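Local coordinates for envelope glycoprotein E (Human herpesvirus 1, PDB 2GIY) that forms with gI a heterodimer that binds host IgG Fc and is required for viral cell-to-cell spread in epithelial cells, this piece being the C-terminal domain of its ectodomain, at residues M15-P25 against W159-Y170; S93-A101 against C112-V121. All coordinates share one frame; numbering follows the deposited sequence.

Interaction 1 of 2, residues M15-P25 against W159-Y170; sequences METPEAILFSP and WGHITISTAAQY
One face of the Phe-23 ring is met by Thr-166 N, 3.9 Å above the plane and displaced toward the rim, while Phe-23 CE1 touches Thr-166 CG2 at 3.6 Å. With CG between the backbone N and the carbonyl carbon (chi1 73°), the ring swings across to the 159-170 backbone; Ile-164 CG2 approaches it obliquely, and Phe-29 meets it from outside the pair. Ala-20 CB lies 4.0 Å from Tyr-170 CE1, and Leu-22 CD1 the same distance from Tyr-170 CD1, both oblique to the ring. Glu-19 CD comes obliquely to within 3.7 Å of His-161 NE2, the carboxylate and ring planes 44° apart. Between these groups runs a short parallel ladder, consistent with the A'-G pairing of an immunoglobulin V domain: Thr-163 N donates to Glu-19 O and Ile-21 N to Thr-163 O, both at 2.9 Å, followed by Ser-165 N to Ile-21 O and Phe-23 N to Ser-165 O. A water bridges Glu-19 O and Thr-163 OG1 beside its start. On the Ile-21 side of the sheet, Ile-21 CG1 lies 3.8 Å from Ile-162 CG2. Farther back, Ile-162 CD1 reaches Thr-17 OG1 (3.3 Å), and Met-15 SD rests 3.5 Å from Gly-160 N.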
loop_
_atom_site.group_PDB
_atom_site.type_symbol
_atom_site.label_atom_id
_atom_site.label_comp_id
_atom_site.label_asym_id
_atom_site.label_seq_id
_atom_site.Cartn_x
_atom_site.Cartn_y
_atom_site.Cartn_z
ATOM N N MET A 15 3.534 -3.063 -2.183
ATOM C CA MET A 15 4.093 -4.079 -1.298
ATOM C C MET A 15 3.020 -4.698 -0.407
ATOM O O MET A 15 2.111 -4.009 0.059
ATOM C CB MET A 15 5.188 -3.475 -0.414
ATOM C CG MET A 15 5.882 -4.488 0.488
ATOM S SD MET A 15 7.002 -3.719 1.685
ATOM C CE MET A 15 8.174 -2.936 0.586
ATOM N N GLU A 16 3.141 -5.998 -0.170
ATOM C CA GLU A 16 2.196 -6.725 0.671
ATOM C C GLU A 16 2.940 -7.709 1.562
ATOM O O GLU A 16 3.850 -8.400 1.113
ATOM C CB GLU A 16 1.198 -7.498 -0.199
ATOM C CG GLU A 16 0.155 -6.642 -0.901
ATOM C CD GLU A 16 -1.010 -6.288 0.004
ATOM O OE1 GLU A 16 -1.674 -7.220 0.507
ATOM O OE2 GLU A 16 -1.266 -5.082 0.213
ATOM N N THR A 17 2.556 -7.764 2.831
ATOM C CA THR A 17 3.172 -8.692 3.770
ATOM C C THR A 17 2.457 -8.673 5.107
ATOM O O THR A 17 1.901 -7.653 5.502
ATOM C CB THR A 17 4.651 -8.352 4.045
ATOM O OG1 THR A 17 5.163 -9.251 5.042
ATOM C CG2 THR A 17 4.785 -6.921 4.554
ATOM N N PRO A 18 2.436 -9.816 5.805
ATOM C CA PRO A 18 1.779 -9.860 7.114
ATOM C C PRO A 18 2.578 -8.921 8.015
ATOM O O PRO A 18 3.776 -8.721 7.791
ATOM C CB PRO A 18 1.931 -11.321 7.522
ATOM C CG PRO A 18 1.886 -12.035 6.208
ATOM C CD PRO A 18 2.770 -11.173 5.338
ATOM N N GLU A 19 1.935 -8.347 9.025
ATOM C CA GLU A 19 2.626 -7.422 9.922
ATOM C C GLU A 19 3.424 -8.111 11.027
ATOM O O GLU A 19 4.137 -7.446 11.780
ATOM C CB GLU A 19 1.630 -6.446 10.560
ATOM C CG GLU A 19 0.989 -5.471 9.578
ATOM C CD GLU A 19 0.134 -4.419 10.265
ATOM O OE1 GLU A 19 -0.084 -4.528 11.491
ATOM O OE2 GLU A 19 -0.325 -3.484 9.577
ATOM N N ALA A 20 3.314 -9.431 11.130
ATOM C CA ALA A 20 4.049 -10.144 12.169
ATOM C C ALA A 20 4.307 -11.613 11.880
ATOM O O ALA A 20 3.502 -12.293 11.237
ATOM C CB ALA A 20 3.313 -10.012 13.507
ATOM N N ILE A 21 5.451 -12.090 12.358
ATOM C CA ILE A 21 5.838 -13.484 12.230
ATOM C C ILE A 21 6.302 -13.918 13.612
ATOM O O ILE A 21 7.323 -13.441 14.107
ATOM C CB ILE A 21 7.018 -13.693 11.254
ATOM C CG1 ILE A 21 6.619 -13.270 9.841
ATOM C CG2 ILE A 21 7.435 -15.161 11.257
ATOM C CD1 ILE A 21 7.764 -13.343 8.839
ATOM N N LEU A 22 5.543 -14.803 14.242
ATOM C CA LEU A 22 5.917 -15.302 15.558
ATOM C C LEU A 22 6.648 -16.614 15.338
ATOM O O LEU A 22 6.172 -17.480 14.599
ATOM C CB LEU A 22 4.672 -15.527 16.425
ATOM C CG LEU A 22 4.038 -14.316 17.122
ATOM C CD1 LEU A 22 4.974 -13.816 18.215
ATOM C CD2 LEU A 22 3.753 -13.209 16.114
ATOM N N PHE A 23 7.815 -16.758 15.957
ATOM C CA PHE A 23 8.586 -17.982 15.811
ATOM C C PHE A 23 9.046 -18.526 17.157
ATOM O O PHE A 23 9.132 -17.792 18.140
ATOM C CB PHE A 23 9.804 -17.738 14.909
ATOM C CG PHE A 23 10.907 -16.937 15.560
ATOM C CD1 PHE A 23 11.845 -17.556 16.388
ATOM C CD2 PHE A 23 11.012 -15.568 15.338
ATOM C CE1 PHE A 23 12.877 -16.823 16.985
ATOM C CE2 PHE A 23 12.037 -14.822 15.929
ATOM C CZ PHE A 23 12.974 -15.454 16.755
ATOM N N SER A 24 9.332 -19.823 17.189
ATOM C CA SER A 24 9.830 -20.473 18.395
ATOM C C SER A 24 11.293 -20.779 18.104
ATOM O O SER A 24 11.644 -21.125 16.976
ATOM C CB SER A 24 9.059 -21.768 18.672
ATOM O OG SER A 24 7.704 -21.492 18.986
ATOM N N PRO A 25 12.169 -20.638 19.110
ATOM C CA PRO A 25 13.600 -20.905 18.930
ATOM C C PRO A 25 13.904 -22.255 18.278
ATOM O O PRO A 25 13.361 -23.290 18.680
ATOM C CB PRO A 25 14.146 -20.821 20.353
ATOM C CG PRO A 25 13.246 -19.808 20.990
ATOM C CD PRO A 25 11.881 -20.232 20.496
ATOM N N TRP A 159 6.813 0.814 1.410
ATOM C CA TRP A 159 7.461 0.279 2.600
ATOM C C TRP A 159 6.467 -0.534 3.411
ATOM O O TRP A 159 5.247 -0.390 3.259
ATOM C CB TRP A 159 8.060 1.392 3.476
ATOM C CG TRP A 159 7.053 2.204 4.247
ATOM C CD1 TRP A 159 6.366 3.299 3.803
ATOM C CD2 TRP A 159 6.618 1.975 5.595
ATOM N NE1 TRP A 159 5.531 3.767 4.794
ATOM C CE2 TRP A 159 5.665 2.972 5.902
ATOM C CE3 TRP A 159 6.939 1.023 6.572
ATOM C CZ2 TRP A 159 5.029 3.044 7.148
ATOM C CZ3 TRP A 159 6.306 1.096 7.811
ATOM C CH2 TRP A 159 5.362 2.099 8.086
ATOM N N GLY A 160 6.996 -1.405 4.260
ATOM C CA GLY A 160 6.145 -2.219 5.099
ATOM C C GLY A 160 6.927 -2.644 6.320
ATOM O O GLY A 160 8.155 -2.519 6.346
ATOM N N HIS A 161 6.228 -3.126 7.341
ATOM C CA HIS A 161 6.904 -3.575 8.548
ATOM C C HIS A 161 6.452 -4.967 8.958
ATOM O O HIS A 161 5.318 -5.380 8.683
ATOM C CB HIS A 161 6.665 -2.595 9.705
ATOM C CG HIS A 161 5.231 -2.494 10.132
ATOM N ND1 HIS A 161 4.282 -1.807 9.407
ATOM C CD2 HIS A 161 4.586 -2.998 11.212
ATOM C CE1 HIS A 161 3.114 -1.889 10.021
ATOM N NE2 HIS A 161 3.272 -2.608 11.119
ATOM N N ILE A 162 7.360 -5.690 9.605
ATOM C CA ILE A 162 7.088 -7.030 10.093
ATOM C C ILE A 162 7.760 -7.197 11.446
ATOM O O ILE A 162 8.973 -7.026 11.557
ATOM C CB ILE A 162 7.686 -8.129 9.186
ATOM C CG1 ILE A 162 7.289 -7.909 7.728
ATOM C CG2 ILE A 162 7.196 -9.499 9.655
ATOM C CD1 ILE A 162 7.956 -8.893 6.785
ATOM N N THR A 163 6.980 -7.498 12.479
ATOM C CA THR A 163 7.572 -7.743 13.781
ATOM C C THR A 163 7.855 -9.238 13.773
ATOM O O THR A 163 6.936 -10.066 13.729
ATOM C CB THR A 163 6.616 -7.400 14.941
ATOM O OG1 THR A 163 6.406 -5.984 14.983
ATOM C CG2 THR A 163 7.221 -7.841 16.268
ATOM N N ILE A 164 9.136 -9.575 13.783
ATOM C CA ILE A 164 9.572 -10.961 13.751
ATOM C C ILE A 164 10.167 -11.293 15.103
ATOM O O ILE A 164 11.221 -10.771 15.465
ATOM C CB ILE A 164 10.637 -11.159 12.666
ATOM C CG1 ILE A 164 10.082 -10.683 11.322
ATOM C CG2 ILE A 164 11.057 -12.627 12.600
ATOM C CD1 ILE A 164 11.088 -10.746 10.173
ATOM N N SER A 165 9.509 -12.167 15.853
ATOM C CA SER A 165 10.036 -12.490 17.173
ATOM C C SER A 165 9.361 -13.645 17.881
ATOM O O SER A 165 8.406 -14.239 17.379
ATOM C CB SER A 165 9.947 -11.260 18.067
ATOM O OG SER A 165 8.605 -10.859 18.220
ATOM N N THR A 166 9.890 -13.962 19.058
ATOM C CA THR A 166 9.330 -15.015 19.885
ATOM C C THR A 166 8.153 -14.361 20.597
ATOM O O THR A 166 8.058 -13.133 20.640
ATOM C CB THR A 166 10.340 -15.514 20.932
ATOM O OG1 THR A 166 10.686 -14.440 21.821
ATOM C CG2 THR A 166 11.597 -16.030 20.252
ATOM N N ALA A 167 7.261 -15.172 21.151
ATOM C CA ALA A 167 6.091 -14.645 21.837
ATOM C C ALA A 167 6.449 -13.748 23.024
ATOM O O ALA A 167 5.868 -12.681 23.203
ATOM C CB ALA A 167 5.203 -15.797 22.299
ATOM N N ALA A 168 7.412 -14.183 23.826
ATOM C CA ALA A 168 7.825 -13.431 25.004
ATOM C C ALA A 168 8.411 -12.056 24.685
ATOM O O ALA A 168 8.199 -11.100 25.430
ATOM C CB ALA A 168 8.833 -14.253 25.808
ATOM N N GLN A 169 9.133 -11.959 23.572
ATOM C CA GLN A 169 9.765 -10.704 23.173
ATOM C C GLN A 169 8.874 -9.810 22.324
ATOM O O GLN A 169 9.178 -8.634 22.120
ATOM C CB GLN A 169 11.039 -10.993 22.386
ATOM C CG GLN A 169 12.089 -11.763 23.157
ATOM C CD GLN A 169 13.186 -12.281 22.252
ATOM O OE1 GLN A 169 12.982 -13.235 21.497
ATOM N NE2 GLN A 169 14.352 -11.649 22.310
ATOM N N TYR A 170 7.778 -10.372 21.828
ATOM C CA TYR A 170 6.861 -9.631 20.976
ATOM C C TYR A 170 6.259 -8.371 21.591
ATOM O O TYR A 170 5.753 -8.387 22.717
ATOM C CB TYR A 170 5.710 -10.541 20.521
ATOM C CG TYR A 170 4.739 -9.846 19.596
ATOM C CD1 TYR A 170 4.964 -9.799 18.222
ATOM C CD2 TYR A 170 3.620 -9.187 20.102
ATOM C CE1 TYR A 170 4.098 -9.110 17.374
ATOM C CE2 TYR A 170 2.751 -8.492 19.265
ATOM C CZ TYR A 170 2.996 -8.457 17.905
ATOM O OH TYR A 170 2.145 -7.763 17.078
HETATM O O HOH W 1 4.585 -5.341 13.158
HETATM O O HOH W 2 7.320 -17.775 20.296
#

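Interaction 2 of 2, residues S93-A101 against C112-V121; sequences SRLAVRSYA and CSAEAHMEPV
Val-97 and His-117 form a hydrogen-bonded antiparallel pair, His-117 N giving its proton to Val-97 O at 2.8 Å and Val-97 N donating to His-117 O in return. Ser-99 N is held as closely by Glu-115 O (2.8 Å), but Ser-99 O is gripped twice, by Ala-114 N at 2.9 Å and by Glu-115 N at 3.2 Å. Ala-114 and Glu-115 thus both lie opposite Ser-99, a classic beta bulge that moves the register by one, so that Tyr-100 pairs with Ser-113. The ladder ends with Ala-101 N bound to Cys-112 O, and at its other end Glu-119 N binds Leu-95 O almost straight (171° at the hydrogen).

On the Val-97 side of the ribbon, His-117 NE2 donates to Glu-115 OE1 at 3.1 Å; the oxygen lies in the imidazole plane, whereas the nitrogen stands above the carboxylate plane. On the other face, the one carrying Ala-96 and Met-118, Arg-98 bends at chi3 (-85°), bringing NH1 to Ala-116 CB and to a water that also binds Glu-115 O and Ser-113 OG. Its NE is taken by Ser-130 O, and Trp-126 adds a cation-pi contact.

Apolar contacts fill in around this network. Ala-96 CB meets Met-118 CE, Leu-95 CD1 crosses Val-121 CG2 at roughly a right angle, and Ala-101 CB lies against Ala-114 CB. Tyr-100 CB packs on Cys-112 SG at 3.7 Å, while its ring carbon CD2 meets Ser-113 CA at 3.6 Å. Cys-112 SG is disulfide-bonded to Cys-103, closing the connection between the two strands. Strand 113-118 is the outermost on this side of the sheet within the chain, and a bulged antiparallel edge hairpin in this position is consistent with the C'-C'' pair of an immunoglobulin V domain.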
loop_
_atom_site.group_PDB
_atom_site.type_symbol
_atom_site.label_atom_id
_atom_site.label_comp_id
_atom_site.label_asym_id
_atom_site.label_seq_id
_atom_site.Cartn_x
_atom_site.Cartn_y
_atom_site.Cartn_z
ATOM N N SER A 93 23.221 1.589 10.129
ATOM C CA SER A 93 23.489 0.352 9.408
ATOM C C SER A 93 22.200 -0.175 8.775
ATOM O O SER A 93 21.121 -0.059 9.358
ATOM C CB SER A 93 24.029 -0.718 10.364
ATOM O OG SER A 93 25.267 -0.332 10.933
ATOM N N ARG A 94 22.320 -0.742 7.578
ATOM C CA ARG A 94 21.180 -1.339 6.890
ATOM C C ARG A 94 21.424 -2.844 6.938
ATOM O O ARG A 94 22.496 -3.311 6.552
ATOM C CB ARG A 94 21.105 -0.851 5.440
ATOM C CG ARG A 94 20.750 0.621 5.317
ATOM C CD ARG A 94 20.779 1.103 3.875
ATOM N NE ARG A 94 22.121 1.041 3.303
ATOM C CZ ARG A 94 22.437 1.483 2.089
ATOM N NH1 ARG A 94 21.505 2.025 1.315
ATOM N NH2 ARG A 94 23.684 1.383 1.648
ATOM N N LEU A 95 20.441 -3.595 7.425
ATOM C CA LEU A 95 20.563 -5.046 7.551
ATOM C C LEU A 95 20.878 -5.735 6.226
ATOM O O LEU A 95 21.727 -6.625 6.158
ATOM C CB LEU A 95 19.270 -5.637 8.132
ATOM C CG LEU A 95 19.275 -7.160 8.320
ATOM C CD1 LEU A 95 20.252 -7.541 9.428
ATOM C CD2 LEU A 95 17.875 -7.651 8.658
ATOM N N ALA A 96 20.182 -5.329 5.174
ATOM C CA ALA A 96 20.404 -5.915 3.864
ATOM C C ALA A 96 19.895 -4.978 2.791
ATOM O O ALA A 96 18.976 -4.192 3.025
ATOM C CB ALA A 96 19.695 -7.264 3.764
ATOM N N VAL A 97 20.502 -5.063 1.613
ATOM C CA VAL A 97 20.106 -4.228 0.491
ATOM C C VAL A 97 20.312 -4.978 -0.818
ATOM O O VAL A 97 21.387 -5.529 -1.062
ATOM C CB VAL A 97 20.956 -2.936 0.404
ATOM C CG1 VAL A 97 20.500 -2.098 -0.783
ATOM C CG2 VAL A 97 20.849 -2.132 1.699
ATOM N N ARG A 98 19.271 -5.030 -1.642
ATOM C CA ARG A 98 19.391 -5.654 -2.951
ATOM C C ARG A 98 19.194 -4.483 -3.906
ATOM O O ARG A 98 18.162 -3.795 -3.860
ATOM C CB ARG A 98 18.326 -6.736 -3.166
ATOM C CG ARG A 98 18.650 -7.664 -4.331
ATOM C CD ARG A 98 17.677 -8.836 -4.449
ATOM N NE ARG A 98 18.016 -9.986 -3.607
ATOM C CZ ARG A 98 19.071 -10.780 -3.792
ATOM N NH1 ARG A 98 19.915 -10.554 -4.787
ATOM N NH2 ARG A 98 19.263 -11.828 -3.004
ATOM N N SER A 99 20.191 -4.238 -4.753
ATOM C CA SER A 99 20.136 -3.118 -5.680
ATOM C C SER A 99 19.942 -3.528 -7.128
ATOM O O SER A 99 20.377 -4.599 -7.548
ATOM C CB SER A 99 21.407 -2.278 -5.548
ATOM O OG SER A 99 21.552 -1.816 -4.215
ATOM N N TYR A 100 19.278 -2.652 -7.876
ATOM C CA TYR A 100 18.982 -2.877 -9.282
ATOM C C TYR A 100 19.388 -1.616 -10.037
ATOM O O TYR A 100 19.198 -0.504 -9.546
ATOM C CB TYR A 100 17.477 -3.126 -9.471
ATOM C CG TYR A 100 16.895 -4.202 -8.571
ATOM C CD1 TYR A 100 16.745 -3.991 -7.194
ATOM C CD2 TYR A 100 16.504 -5.432 -9.093
ATOM C CE1 TYR A 100 16.220 -4.984 -6.363
ATOM C CE2 TYR A 100 15.980 -6.433 -8.274
ATOM C CZ TYR A 100 15.841 -6.203 -6.912
ATOM O OH TYR A 100 15.334 -7.197 -6.115
ATOM N N ALA A 101 19.947 -1.783 -11.230
ATOM C CA ALA A 101 20.369 -0.631 -12.012
ATOM C C ALA A 101 20.037 -0.812 -13.484
ATOM O O ALA A 101 20.022 -1.938 -13.991
ATOM C CB ALA A 101 21.862 -0.400 -11.829
ATOM N N CYS A 112 17.181 -6.450 -14.082
ATOM C CA CYS A 112 18.122 -5.366 -13.831
ATOM C C CYS A 112 18.825 -5.481 -12.479
ATOM O O CYS A 112 19.411 -4.515 -11.995
ATOM C CB CYS A 112 17.414 -4.012 -13.965
ATOM S SG CYS A 112 16.002 -3.743 -12.847
ATOM N N SER A 113 18.767 -6.670 -11.880
ATOM C CA SER A 113 19.432 -6.930 -10.603
ATOM C C SER A 113 20.919 -6.619 -10.785
ATOM O O SER A 113 21.510 -6.985 -11.803
ATOM C CB SER A 113 19.245 -8.400 -10.208
ATOM O OG SER A 113 19.972 -8.716 -9.030
ATOM N N ALA A 114 21.521 -5.949 -9.805
ATOM C CA ALA A 114 22.928 -5.579 -9.902
ATOM C C ALA A 114 23.795 -5.988 -8.716
ATOM O O ALA A 114 24.817 -6.655 -8.892
ATOM C CB ALA A 114 23.046 -4.074 -10.129
ATOM N N GLU A 115 23.410 -5.576 -7.513
ATOM C CA GLU A 115 24.195 -5.908 -6.328
ATOM C C GLU A 115 23.337 -6.377 -5.162
ATOM O O GLU A 115 22.121 -6.165 -5.136
ATOM C CB GLU A 115 25.019 -4.701 -5.868
ATOM C CG GLU A 115 25.914 -4.087 -6.930
ATOM C CD GLU A 115 26.942 -3.133 -6.341
ATOM O OE1 GLU A 115 26.707 -2.604 -5.232
ATOM O OE2 GLU A 115 27.985 -2.903 -6.990
ATOM N N ALA A 116 23.986 -7.017 -4.195
ATOM C CA ALA A 116 23.300 -7.501 -3.006
ATOM C C ALA A 116 24.267 -7.449 -1.833
ATOM O O ALA A 116 25.415 -7.874 -1.944
ATOM C CB ALA A 116 22.808 -8.928 -3.216
ATOM N N HIS A 117 23.789 -6.926 -0.710
ATOM C CA HIS A 117 24.599 -6.803 0.493
ATOM C C HIS A 117 23.801 -7.258 1.698
ATOM O O HIS A 117 22.585 -7.071 1.759
ATOM C CB HIS A 117 25.014 -5.347 0.690
ATOM C CG HIS A 117 25.731 -4.758 -0.484
ATOM N ND1 HIS A 117 27.093 -4.865 -0.656
ATOM C CD2 HIS A 117 25.270 -4.067 -1.554
ATOM C CE1 HIS A 117 27.443 -4.263 -1.779
ATOM N NE2 HIS A 117 26.354 -3.771 -2.343
ATOM N N MET A 118 24.489 -7.864 2.659
ATOM C CA MET A 118 23.831 -8.319 3.873
ATOM C C MET A 118 24.817 -8.284 5.024
ATOM O O MET A 118 25.974 -8.671 4.871
ATOM C CB MET A 118 23.282 -9.741 3.705
ATOM C CG MET A 118 22.578 -10.271 4.959
ATOM S SD MET A 118 21.749 -11.857 4.730
ATOM C CE MET A 118 20.219 -11.306 3.959
ATOM N N GLU A 119 24.356 -7.795 6.170
ATOM C CA GLU A 119 25.185 -7.725 7.358
ATOM C C GLU A 119 25.454 -9.132 7.866
ATOM O O GLU A 119 24.609 -10.022 7.735
ATOM C CB GLU A 119 24.472 -6.937 8.463
ATOM C CG GLU A 119 24.580 -5.428 8.366
ATOM C CD GLU A 119 23.748 -4.730 9.437
ATOM O OE1 GLU A 119 23.780 -5.181 10.601
ATOM O OE2 GLU A 119 23.069 -3.732 9.118
ATOM N N PRO A 120 26.642 -9.362 8.441
ATOM C CA PRO A 120 26.920 -10.705 8.949
ATOM C C PRO A 120 26.093 -10.944 10.208
ATOM O O PRO A 120 26.343 -10.342 11.255
ATOM C CB PRO A 120 28.424 -10.671 9.229
ATOM C CG PRO A 120 28.683 -9.226 9.534
ATOM C CD PRO A 120 27.848 -8.517 8.491
ATOM N N VAL A 121 25.096 -11.811 10.092
ATOM C CA VAL A 121 24.226 -12.126 11.213
ATOM C C VAL A 121 24.005 -13.630 11.283
ATOM O O VAL A 121 23.539 -14.243 10.323
ATOM C CB VAL A 121 22.858 -11.413 11.071
ATOM C CG1 VAL A 121 21.919 -11.837 12.197
ATOM C CG2 VAL A 121 23.057 -9.909 11.076
HETATM O O HOH W 3 20.670 -8.045 -6.533
#

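How the interactions relate
From the N terminus, strand 11-16 first pairs with strand 34-39 in a separate sheet; the chain then turns through Thr-17 to Glu-19, and strand 20-22 joins the larger sheet. Its partner there, strand 155-165, comes only near the C-terminal end, so interaction 1 closes a loop of 133 residues. Within that loop, interaction 2 closes a much shorter one of ten residues, and the two loops nest without crossing. Strands 144-152 and 45-54 separate the two pairs, which form opposite margins of one six-stranded mixed sheet. The centres of interactions 1 and 2 lie about 21 Å apart, and the nearest atoms of interactions 1 and 2 about 8 Å apart, without touching.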